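Oxidoreductase, Gfo/Idh/MocA family (Vibrio cholerae, PDB 1XEA) is an oxidoreductase of the Gfo/Idh/MocA family that probably binds a nicotinamide adenine dinucleotide cofactor, NAD or NADP, in its Rossmann domain, its substrate being undefined. Local coordinates at residues A17-P20 / V21-W25; C181-D184 / D185-L188. All coordinates share one frame; numbering follows the deposited sequence.

Interaction 1: A17-P20 / V21-W25; sequences AYLP and VLAQW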
loop_
_atom_site.group_PDB
_atom_site.type_symbol
_atom_site.label_atom_id
_atom_site.label_comp_id
_atom_site.label_asym_id
_atom_site.label_seq_id
_atom_site.Cartn_x
_atom_site.Cartn_y
_atom_site.Cartn_z
ATOM N N ALA A 17 -28.056 3.884 -8.950
ATOM C CA ALA A 17 -27.420 2.939 -9.856
ATOM C C ALA A 17 -28.244 2.521 -11.059
ATOM O O ALA A 17 -27.869 2.767 -12.206
ATOM C CB ALA A 17 -26.997 1.696 -9.076
ATOM N N TYR A 18 -29.367 1.871 -10.791
ATOM C CA TYR A 18 -30.225 1.374 -11.860
ATOM C C TYR A 18 -30.648 2.412 -12.898
ATOM O O TYR A 18 -30.280 2.315 -14.072
ATOM C CB TYR A 18 -31.445 0.696 -11.248
ATOM C CG TYR A 18 -31.083 -0.543 -10.474
ATOM C CD1 TYR A 18 -31.221 -0.585 -9.097
ATOM C CD2 TYR A 18 -30.623 -1.688 -11.127
ATOM C CE1 TYR A 18 -30.920 -1.740 -8.383
ATOM C CE2 TYR A 18 -30.319 -2.852 -10.424
ATOM C CZ TYR A 18 -30.474 -2.873 -9.052
ATOM O OH TYR A 18 -30.219 -4.029 -8.344
ATOM N N LEU A 19 -31.411 3.404 -12.467
ATOM C CA LEU A 19 -31.873 4.435 -13.381
ATOM C C LEU A 19 -30.739 4.998 -14.241
ATOM O O LEU A 19 -30.830 4.999 -15.473
ATOM C CB LEU A 19 -32.552 5.560 -12.605
ATOM C CG LEU A 19 -33.848 6.062 -13.231
ATOM C CD1 LEU A 19 -34.344 7.246 -12.427
ATOM C CD2 LEU A 19 -33.627 6.458 -14.680
ATOM N N PRO A 20 -29.648 5.468 -13.608
ATOM C CA PRO A 20 -28.555 6.009 -14.413
ATOM C C PRO A 20 -27.950 5.021 -15.409
ATOM O O PRO A 20 -27.516 5.413 -16.494
ATOM C CB PRO A 20 -27.556 6.494 -13.360
ATOM C CG PRO A 20 -27.843 5.645 -12.177
ATOM C CD PRO A 20 -29.335 5.569 -12.171
ATOM N N VAL A 21 -27.926 3.741 -15.060
ATOM C CA VAL A 21 -27.365 2.745 -15.962
ATOM C C VAL A 21 -28.331 2.438 -17.087
ATOM O O VAL A 21 -27.925 2.319 -18.228
ATOM C CB VAL A 21 -27.042 1.432 -15.224
ATOM C CG1 VAL A 21 -26.720 0.334 -16.222
ATOM C CG2 VAL A 21 -25.882 1.646 -14.290
ATOM N N LEU A 22 -29.611 2.313 -16.769
ATOM C CA LEU A 22 -30.587 2.006 -17.790
ATOM C C LEU A 22 -30.877 3.137 -18.745
ATOM O O LEU A 22 -30.946 2.922 -19.951
ATOM C CB LEU A 22 -31.882 1.561 -17.149
ATOM C CG LEU A 22 -32.012 0.045 -17.043
ATOM C CD1 LEU A 22 -30.860 -0.557 -16.251
ATOM C CD2 LEU A 22 -33.333 -0.258 -16.384
ATOM N N ALA A 23 -31.056 4.339 -18.205
ATOM C CA ALA A 23 -31.364 5.519 -19.019
ATOM C C ALA A 23 -30.284 5.783 -20.057
ATOM O O ALA A 23 -30.446 6.614 -20.944
ATOM C CB ALA A 23 -31.530 6.731 -18.124
ATOM N N GLN A 24 -29.190 5.047 -19.951
ATOM C CA GLN A 24 -28.069 5.202 -20.852
ATOM C C GLN A 24 -27.910 3.963 -21.735
ATOM O O GLN A 24 -27.238 4.007 -22.763
ATOM C CB GLN A 24 -26.815 5.460 -20.007
ATOM C CG GLN A 24 -25.498 5.213 -20.687
ATOM C CD GLN A 24 -24.857 3.927 -20.230
ATOM O OE1 GLN A 24 -25.428 2.845 -20.375
ATOM N NE2 GLN A 24 -23.664 4.035 -19.664
ATOM N N TRP A 25 -28.537 2.858 -21.337
ATOM C CA TRP A 25 -28.443 1.612 -22.096
ATOM C C TRP A 25 -29.056 1.748 -23.482
ATOM O O TRP A 25 -30.123 2.327 -23.656
ATOM C CB TRP A 25 -29.130 0.470 -21.341
ATOM C CG TRP A 25 -28.223 -0.685 -21.048
ATOM C CD1 TRP A 25 -27.391 -0.835 -19.960
ATOM C CD2 TRP A 25 -28.036 -1.852 -21.855
ATOM N NE1 TRP A 25 -26.705 -2.027 -20.048
ATOM C CE2 TRP A 25 -27.080 -2.670 -21.199
ATOM C CE3 TRP A 25 -28.580 -2.290 -23.070
ATOM C CZ2 TRP A 25 -26.658 -3.901 -21.720
ATOM C CZ3 TRP A 25 -28.162 -3.521 -23.594
ATOM C CH2 TRP A 25 -27.207 -4.312 -22.916
#
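Tyr18, whose carbonyl oxygen accepts the N-H of Leu22, has its phenol ring stacked with His70, and its OH hydrogen bonds to Asp93 OD1. The indole of Trp25, seven residues on and past the helix, meets its own segment edge-on, with Val21 O lying in the ring plane 3.6 Å from Trp25 CD1. Between these two rings the contact is mainly a ladder of backbone bonds. Leu22 N lies 2.8 Å from Tyr18 O. Ala23 N reaches Leu19 O at the same 2.8 Å, and in both rungs the N-H...O angle is 168°, so both are nearly straight. The rung from Val21 N to Ala17 O is more bent, at 147°, and is placed less surely. Pro20 has no N-H to offer the preceding turn, and the helix is kinked there. Helix 12-22 is the crossover helix between parallel strands 3-8 and 28-33, the first beta-alpha-beta unit of a Rossmann fold. Consistently, Tyr18 and Leu22 both pack on Met7 of strand 3-8 and Met68 of strand 66-69, while Val21 and Pro20 lean on Leu263. Val21 carries CG1 anti to its backbone N (chi1 169°), which leaves CG2 beside that N. On another side of the helix, a methyl meets a methyl: Leu19 CD2 stands 4.0 Å from Ala23 CB. Past Leu22 the chain leaves through a type I turn, closed where Trp25 N donates to Leu22 O at 2.8 Å. Ala23 O in this turn receives a weak hydrogen bond from Arg48 of the second subunit.

Interaction 2: C181-D184 / D185-L188; sequences CNLD and DLHL
Two different first torsions bring Leu183 and Leu186 together: Leu183 sets CG anti to its carbonyl carbon (chi1 -58°), whereas Leu186 sets CG anti to its backbone N (chi1 -177°). The two branched ends then cross obliquely, Leu183 CD2 resting 4.1 Å from Leu186 CD2. The other methyl of Leu186, CD1, reaches back to the backbone, 3.7 Å from Asn182 O. Leu183 CD2 also touches the residue two further along the strand, 4.3 Å from Leu188 CD1, so one methyl bridges the two leucines. The backbone closes the same loop: Leu186 N donates to Leu183 O over 3.1 Å, and the donor sits well above the carbonyl plane, 54° out of it, rather than on a lone pair. With the CA atoms of Leu183 and Leu186 only 5.0 Å apart, Asp184 polyproline-like and Asp185 in the left-handed helical region, this is a tight turn approximating type II. It feeds the chain from the loop after helix 160-175 into strand 186-193, an outermost strand of the mixed sheet within this chain. Leu186 packs there on Val202 and Trp204 of neighbouring strand 196-206, while Leu183 and Leu188 both touch Gln305 of helix 286-311. The corner residues Asp184 and Asp185 are solvent-exposed. Their carboxylates are not in contact, with OD2 of Asp184 and OD2 of Asp185 4.6 Å apart, and solvent may ease their like charges. The first side-chain bond of His187 leads away from residues 181-184, and its ring stacks with His187 of the third subunit.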
loop_
_atom_site.group_PDB
_atom_site.type_symbol
_atom_site.label_atom_id
_atom_site.label_comp_id
_atom_site.label_asym_id
_atom_site.label_seq_id
_atom_site.Cartn_x
_atom_site.Cartn_y
_atom_site.Cartn_z
ATOM N N CYS A 181 -28.336 -24.060 1.943
ATOM C CA CYS A 181 -29.678 -23.613 2.278
ATOM C C CYS A 181 -30.074 -23.871 3.717
ATOM O O CYS A 181 -31.259 -23.891 4.034
ATOM C CB CYS A 181 -30.669 -24.303 1.356
ATOM S SG CYS A 181 -30.474 -26.075 1.402
ATOM N N ASN A 182 -29.085 -24.067 4.582
ATOM C CA ASN A 182 -29.334 -24.320 5.997
ATOM C C ASN A 182 -28.088 -24.065 6.844
ATOM O O ASN A 182 -27.175 -23.338 6.438
ATOM C CB ASN A 182 -29.799 -25.765 6.204
ATOM C CG ASN A 182 -28.799 -26.786 5.679
ATOM O OD1 ASN A 182 -28.880 -27.966 6.011
ATOM N ND2 ASN A 182 -27.857 -26.338 4.851
ATOM N N LEU A 183 -28.054 -24.678 8.021
ATOM C CA LEU A 183 -26.929 -24.522 8.928
ATOM C C LEU A 183 -26.115 -25.801 9.045
ATOM O O LEU A 183 -25.298 -25.950 9.954
ATOM C CB LEU A 183 -27.419 -24.101 10.309
ATOM C CG LEU A 183 -28.218 -22.804 10.382
ATOM C CD1 LEU A 183 -28.501 -22.519 11.841
ATOM C CD2 LEU A 183 -27.450 -21.641 9.761
ATOM N N ASP A 184 -26.340 -26.725 8.118
ATOM C CA ASP A 184 -25.618 -27.987 8.123
ATOM C C ASP A 184 -24.118 -27.786 8.021
ATOM O O ASP A 184 -23.632 -27.098 7.125
ATOM C CB ASP A 184 -26.081 -28.866 6.966
ATOM C CG ASP A 184 -27.121 -29.873 7.390
ATOM O OD1 ASP A 184 -28.094 -29.463 8.068
ATOM O OD2 ASP A 184 -26.960 -31.066 7.041
ATOM N N ASP A 185 -23.392 -28.404 8.944
ATOM C CA ASP A 185 -21.936 -28.323 8.966
ATOM C C ASP A 185 -21.475 -26.888 8.782
ATOM O O ASP A 185 -20.441 -26.629 8.162
ATOM C CB ASP A 185 -21.342 -29.192 7.851
ATOM C CG ASP A 185 -21.903 -30.607 7.848
ATOM O OD1 ASP A 185 -21.875 -31.268 8.915
ATOM O OD2 ASP A 185 -22.366 -31.061 6.775
ATOM N N LEU A 186 -22.249 -25.958 9.331
ATOM C CA LEU A 186 -21.934 -24.544 9.216
ATOM C C LEU A 186 -21.663 -23.959 10.585
ATOM O O LEU A 186 -22.325 -24.316 11.554
ATOM C CB LEU A 186 -23.099 -23.817 8.540
ATOM C CG LEU A 186 -22.974 -22.319 8.254
ATOM C CD1 LEU A 186 -23.844 -21.974 7.059
ATOM C CD2 LEU A 186 -23.366 -21.512 9.480
ATOM N N HIS A 187 -20.682 -23.069 10.659
ATOM C CA HIS A 187 -20.316 -22.434 11.917
ATOM C C HIS A 187 -20.755 -20.978 11.937
ATOM O O HIS A 187 -20.191 -20.131 11.248
ATOM C CB HIS A 187 -18.812 -22.520 12.129
ATOM C CG HIS A 187 -18.380 -22.198 13.523
ATOM N ND1 HIS A 187 -17.534 -21.149 13.818
ATOM C CD2 HIS A 187 -18.655 -22.804 14.704
ATOM C CE1 HIS A 187 -17.304 -21.126 15.119
ATOM N NE2 HIS A 187 -17.972 -22.120 15.679
ATOM N N LEU A 188 -21.765 -20.698 12.746
ATOM C CA LEU A 188 -22.313 -19.361 12.857
ATOM C C LEU A 188 -21.765 -18.682 14.108
ATOM O O LEU A 188 -21.718 -19.283 15.180
ATOM C CB LEU A 188 -23.827 -19.475 12.923
ATOM C CG LEU A 188 -24.669 -18.259 12.585
ATOM C CD1 LEU A 188 -26.133 -18.671 12.632
ATOM C CD2 LEU A 188 -24.413 -17.132 13.558
#

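Overall arrangement
Interaction 1 comes first along the chain and closes long before interaction 2 opens. Their centres are 38 Å apart, on opposite sides of the chain's centre, and their nearest atoms remain about 22 Å from each other, so the two do not touch. They share no sheet: residues 17-25 belong to a crossover helix and the turn after it, beside the five-stranded parallel sheet of the Rossmann domain, whereas residues 181-188 lead into an outermost strand of the eight-stranded mixed sheet. Each lies close to a different subunit of the four-chain assembly, interaction 1 to the second and interaction 2 to the third, so both domains take part in subunit contacts.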